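Local coordinates for protein serine protease inhibitor 4, isoform B (Drosophila melanogaster, PDB 4P0F) that probably inhibits serine and cysteine proteases as a member of the serpin family, captured here after cleavage, at residues Q122-D125 with Q131-A134; N137-Q142 with V164-I169. All coordinates share one frame; numbering follows the deposited sequence.

Interaction 1. Residues Q122-D125 with Q131-A134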
loop_
_atom_site.group_PDB
_atom_site.type_symbol
_atom_site.label_atom_id
_atom_site.label_comp_id
_atom_site.label_asym_id
_atom_site.label_seq_id
_atom_site.Cartn_x
_atom_site.Cartn_y
_atom_site.Cartn_z
ATOM N N GLN A 122 15.717 -16.876 0.852
ATOM C CA GLN A 122 16.387 -17.540 -0.261
ATOM C C GLN A 122 17.702 -16.840 -0.566
ATOM O O GLN A 122 17.778 -15.622 -0.516
ATOM C CB GLN A 122 15.490 -17.533 -1.496
ATOM C CG GLN A 122 16.088 -18.225 -2.714
ATOM C CD GLN A 122 15.135 -18.258 -3.896
ATOM O OE1 GLN A 122 14.079 -17.631 -3.875
ATOM N NE2 GLN A 122 15.506 -18.988 -4.937
ATOM N N SER A 123 18.730 -17.620 -0.888
ATOM C CA SER A 123 20.009 -17.067 -1.313
ATOM C C SER A 123 20.012 -16.876 -2.825
ATOM O O SER A 123 19.538 -17.742 -3.559
ATOM C CB SER A 123 21.160 -17.985 -0.894
ATOM O OG SER A 123 21.242 -18.081 0.516
ATOM N N VAL A 124 20.525 -15.737 -3.280
ATOM C CA VAL A 124 20.626 -15.436 -4.709
ATOM C C VAL A 124 21.983 -14.818 -5.033
ATOM O O VAL A 124 22.661 -14.304 -4.145
ATOM C CB VAL A 124 19.505 -14.468 -5.178
ATOM C CG1 VAL A 124 18.124 -15.055 -4.893
ATOM C CG2 VAL A 124 19.652 -13.105 -4.518
ATOM N N ASP A 125 22.373 -14.868 -6.304
ATOM C CA ASP A 125 23.640 -14.295 -6.750
ATOM C C ASP A 125 23.395 -12.938 -7.402
ATOM O O ASP A 125 23.058 -12.866 -8.586
ATOM C CB ASP A 125 24.342 -15.246 -7.725
ATOM C CG ASP A 125 25.720 -14.762 -8.128
ATOM O OD1 ASP A 125 26.087 -13.626 -7.778
ATOM O OD2 ASP A 125 26.440 -15.519 -8.813
ATOM N N GLN A 131 19.524 -12.509 -13.439
ATOM C CA GLN A 131 19.012 -13.737 -12.853
ATOM C C GLN A 131 18.392 -13.476 -11.482
ATOM O O GLN A 131 17.311 -13.976 -11.174
ATOM C CB GLN A 131 20.139 -14.761 -12.753
ATOM C CG GLN A 131 19.813 -16.046 -12.036
ATOM C CD GLN A 131 21.055 -16.907 -11.872
ATOM O OE1 GLN A 131 21.699 -16.901 -10.822
ATOM N NE2 GLN A 131 21.419 -17.622 -12.929
ATOM N N ALA A 132 19.070 -12.682 -10.662
ATOM C CA ALA A 132 18.560 -12.360 -9.327
ATOM C C ALA A 132 17.238 -11.578 -9.378
ATOM O O ALA A 132 16.307 -11.859 -8.619
ATOM C CB ALA A 132 19.606 -11.579 -8.548
ATOM N N ALA A 133 17.155 -10.607 -10.278
ATOM C CA ALA A 133 15.941 -9.831 -10.431
ATOM C C ALA A 133 14.813 -10.746 -10.887
ATOM O O ALA A 133 13.697 -10.649 -10.391
ATOM C CB ALA A 133 16.151 -8.704 -11.417
ATOM N N ALA A 134 15.112 -11.651 -11.816
ATOM C CA ALA A 134 14.094 -12.569 -12.314
ATOM C C ALA A 134 13.564 -13.435 -11.172
ATOM O O ALA A 134 12.365 -13.660 -11.072
ATOM C CB ALA A 134 14.647 -13.439 -13.440
HETATM O O HOH W 1 21.051 -15.016 -9.134
#

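Interaction 2. Residues N137-Q142 with V164-I169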
loop_
_atom_site.group_PDB
_atom_site.type_symbol
_atom_site.label_atom_id
_atom_site.label_comp_id
_atom_site.label_asym_id
_atom_site.label_seq_id
_atom_site.Cartn_x
_atom_site.Cartn_y
_atom_site.Cartn_z
ATOM N N ASN A 137 11.406 -11.132 -9.000
ATOM C CA ASN A 137 10.230 -10.619 -9.684
ATOM C C ASN A 137 9.252 -11.731 -10.024
ATOM O O ASN A 137 8.036 -11.517 -10.023
ATOM C CB ASN A 137 10.659 -9.850 -10.925
ATOM C CG ASN A 137 11.374 -8.557 -10.572
ATOM O OD1 ASN A 137 11.216 -8.037 -9.467
ATOM N ND2 ASN A 137 12.170 -8.043 -11.497
ATOM N N ASN A 138 9.773 -12.926 -10.279
ATOM C CA ASN A 138 8.910 -14.072 -10.513
ATOM C C ASN A 138 8.159 -14.464 -9.240
ATOM O O ASN A 138 6.982 -14.829 -9.295
ATOM C CB ASN A 138 9.722 -15.251 -11.048
ATOM C CG ASN A 138 10.180 -15.038 -12.479
ATOM O OD1 ASN A 138 9.684 -14.156 -13.179
ATOM N ND2 ASN A 138 11.127 -15.858 -12.928
ATOM N N TRP A 139 8.824 -14.353 -8.096
ATOM C CA TRP A 139 8.193 -14.649 -6.823
ATOM C C TRP A 139 7.065 -13.634 -6.588
ATOM O O TRP A 139 5.949 -14.009 -6.237
ATOM C CB TRP A 139 9.215 -14.619 -5.674
ATOM C CG TRP A 139 8.596 -14.903 -4.335
ATOM C CD1 TRP A 139 8.350 -16.129 -3.790
ATOM C CD2 TRP A 139 8.119 -13.937 -3.381
ATOM N NE1 TRP A 139 7.754 -15.989 -2.556
ATOM C CE2 TRP A 139 7.600 -14.655 -2.285
ATOM C CE3 TRP A 139 8.082 -12.539 -3.351
ATOM C CZ2 TRP A 139 7.052 -14.022 -1.169
ATOM C CZ3 TRP A 139 7.527 -11.911 -2.244
ATOM C CH2 TRP A 139 7.019 -12.656 -1.172
ATOM N N VAL A 140 7.358 -12.355 -6.813
ATOM C CA VAL A 140 6.344 -11.315 -6.673
ATOM C C VAL A 140 5.141 -11.555 -7.594
ATOM O O VAL A 140 4.004 -11.422 -7.157
ATOM C CB VAL A 140 6.918 -9.909 -6.943
ATOM C CG1 VAL A 140 5.802 -8.856 -6.987
ATOM C CG2 VAL A 140 7.944 -9.541 -5.856
ATOM N N GLU A 141 5.373 -11.904 -8.854
ATOM C CA GLU A 141 4.261 -12.228 -9.742
ATOM C C GLU A 141 3.415 -13.365 -9.186
ATOM O O GLU A 141 2.184 -13.323 -9.247
ATOM C CB GLU A 141 4.753 -12.609 -11.136
ATOM C CG GLU A 141 5.285 -11.444 -11.944
ATOM C CD GLU A 141 5.162 -11.658 -13.440
ATOM O OE1 GLU A 141 4.167 -12.276 -13.879
ATOM O OE2 GLU A 141 6.055 -11.195 -14.179
ATOM N N GLN A 142 4.071 -14.386 -8.644
ATOM C CA GLN A 142 3.351 -15.548 -8.142
ATOM C C GLN A 142 2.517 -15.207 -6.905
ATOM O O GLN A 142 1.503 -15.860 -6.642
ATOM C CB GLN A 142 4.332 -16.688 -7.844
ATOM C CG GLN A 142 4.938 -17.293 -9.105
ATOM C CD GLN A 142 3.895 -17.910 -10.037
ATOM O OE1 GLN A 142 2.844 -18.381 -9.596
ATOM N NE2 GLN A 142 4.173 -17.874 -11.340
ATOM N N VAL A 164 17.594 -8.158 -0.426
ATOM C CA VAL A 164 16.374 -7.470 -0.823
ATOM C C VAL A 164 15.242 -8.022 0.013
ATOM O O VAL A 164 15.021 -9.231 0.043
ATOM C CB VAL A 164 16.055 -7.652 -2.316
ATOM C CG1 VAL A 164 14.730 -6.962 -2.681
ATOM C CG2 VAL A 164 17.178 -7.106 -3.166
ATOM N N LEU A 165 14.552 -7.124 0.705
ATOM C CA LEU A 165 13.379 -7.461 1.497
ATOM C C LEU A 165 12.147 -7.160 0.678
ATOM O O LEU A 165 12.061 -6.083 0.100
ATOM C CB LEU A 165 13.347 -6.657 2.799
ATOM C CG LEU A 165 14.246 -7.173 3.917
ATOM C CD1 LEU A 165 14.437 -6.125 4.980
ATOM C CD2 LEU A 165 13.633 -8.422 4.529
ATOM N N VAL A 166 11.214 -8.107 0.617
ATOM C CA VAL A 166 10.011 -7.919 -0.179
ATOM C C VAL A 166 8.756 -8.277 0.593
ATOM O O VAL A 166 8.696 -9.288 1.284
ATOM C CB VAL A 166 10.050 -8.747 -1.478
ATOM C CG1 VAL A 166 8.883 -8.375 -2.368
ATOM C CG2 VAL A 166 11.362 -8.504 -2.213
ATOM N N ASN A 167 7.760 -7.404 0.474
ATOM C CA ASN A 167 6.403 -7.711 0.879
ATOM C C ASN A 167 5.503 -7.658 -0.336
ATOM O O ASN A 167 5.598 -6.727 -1.120
ATOM C CB ASN A 167 5.876 -6.726 1.919
ATOM C CG ASN A 167 4.399 -6.916 2.168
ATOM O OD1 ASN A 167 3.543 -6.304 1.496
ATOM N ND2 ASN A 167 4.079 -7.797 3.103
ATOM N N ALA A 168 4.624 -8.646 -0.472
ATOM C CA ALA A 168 3.621 -8.643 -1.535
ATOM C C ALA A 168 2.248 -8.824 -0.913
ATOM O O ALA A 168 2.110 -9.494 0.106
ATOM C CB ALA A 168 3.903 -9.735 -2.551
ATOM N N ILE A 169 1.242 -8.200 -1.515
ATOM C CA ILE A 169 -0.129 -8.310 -1.029
ATOM C C ILE A 169 -1.080 -8.443 -2.214
ATOM O O ILE A 169 -0.904 -7.797 -3.246
ATOM C CB ILE A 169 -0.499 -7.089 -0.137
ATOM C CG1 ILE A 169 -1.956 -7.155 0.335
ATOM C CG2 ILE A 169 -0.218 -5.778 -0.863
ATOM C CD1 ILE A 169 -2.252 -6.197 1.498
#

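Interaction 1. Residues Q122-D125 with Q131-A134
Val-124 and Ala-132 bring the two backbones closest, their CA atoms 5.9 Å apart, where the last residue of strand 120-124 passes the opening turns of helix 129-143. Five residues lie between Asp-125 and Gln-131, so the chain leaves the strand, turns and comes back as a helix beside it. No direct hydrogen bond joins the segments. The dry part is a single methyl on the helix: CB of Ala-132 faces CG2 of Val-124 at 4.3 Å, and sits 3.7 Å from the carbonyl O of Asp-125. The valine's chi1 of -58° leaves CG2 in the slot between its own backbone N and C, where it passes beside the alanine methyl as the nearer of the two branches. Beside this small buried patch lies the wet part. Water 1 bridges the segments and donates both of its bonds, one to Asp-125 O at 3.0 Å and one to Gln-131 OE1 at 2.6 Å. Gln-131 reaches it with an extended chain, and a chi3 of 98° turns the amide steeply across that chain to present OE1 to the water. The carboxylate of Asp-125 serves the turn instead, OD1 taking a weak hydrogen bond from Ser-127 N. This is a tight strand-to-helix connection of the serpin fold, in which a methyl contact and one bridging water join the two segments. Strand 120-124 pairs in parallel with strand 91-100, Val-124 forming backbone bonds with Val-99 and Asp-101. Thr-135, one turn further along helix 129-143, also touches Val-124, while Phe-126 of the turn packs on Ala-132.

Interaction 2. Residues N137-Q142 with V164-I169
Trp-139 holds CG anti to its backbone N (chi1 179°), and a chi2 of 84° then swings the six-membered ring out toward Val-166, whose CG1 likewise points away from its own N. Val-140 adds CG2, the branch lying opposite its carbonyl carbon. These groups make the interface between the helix known in serpins as helix F, here 129-143, and the large central sheet A, of which strand 161-174 is part. The short segments run nearly in the same direction, 24° apart, with their axes 8.8 Å from each other at closest approach. The contact is wholly apolar, without a hydrogen bond across it. The indole meets the valine by its rim: CZ3 is 3.8 Å from Val-166 CG1, which lies near the ring plane, not over a face. The same carbon also reaches Ala-168, approaching its CB obliquely at 4.2 Å. Trp-139 thus spans Val-166 and Ala-168, two residues apart on the strand and both directed at the helix, and also touches Ala-94 and Lys-96 of strand 91-100. Between Val-166 and Ala-168, Asn-167 points away from the helix, and its OD1 bonds Ser-40 OG while ND2 bonds Asn-95 OD1. At its two edges the strand pairs antiparallel with 91-100 and with 328-341, the latter the reactive-loop strand inserted into the sheet, as in other cleaved serpins. Val-140 crosses Val-166 at about a right angle. Val-140 CG2 lies 3.8 Å from Val-166 CG1, the same methyl that Trp-139 CZ3 touches.

In the fold
Interactions 1 and 2 follow one another along the chain, the first closing before the second opens, and their centres lie 12 Å apart on the same side of the chain's centre. Both use helix 129-143: its early part meets the edge strand 120-124, and its later part lies over strand 161-174. Strand 91-100 stands between those two strands, pairing parallel with the first and antiparallel with the second, so the one helix spans three neighbouring strands of sheet A. Interaction 1 is peripheral and partly hydrated; interaction 2 is buried, next to strand 328-341. Helix F therefore remains seated on the sheet in this cleaved form, with the reactive-loop strand already inserted.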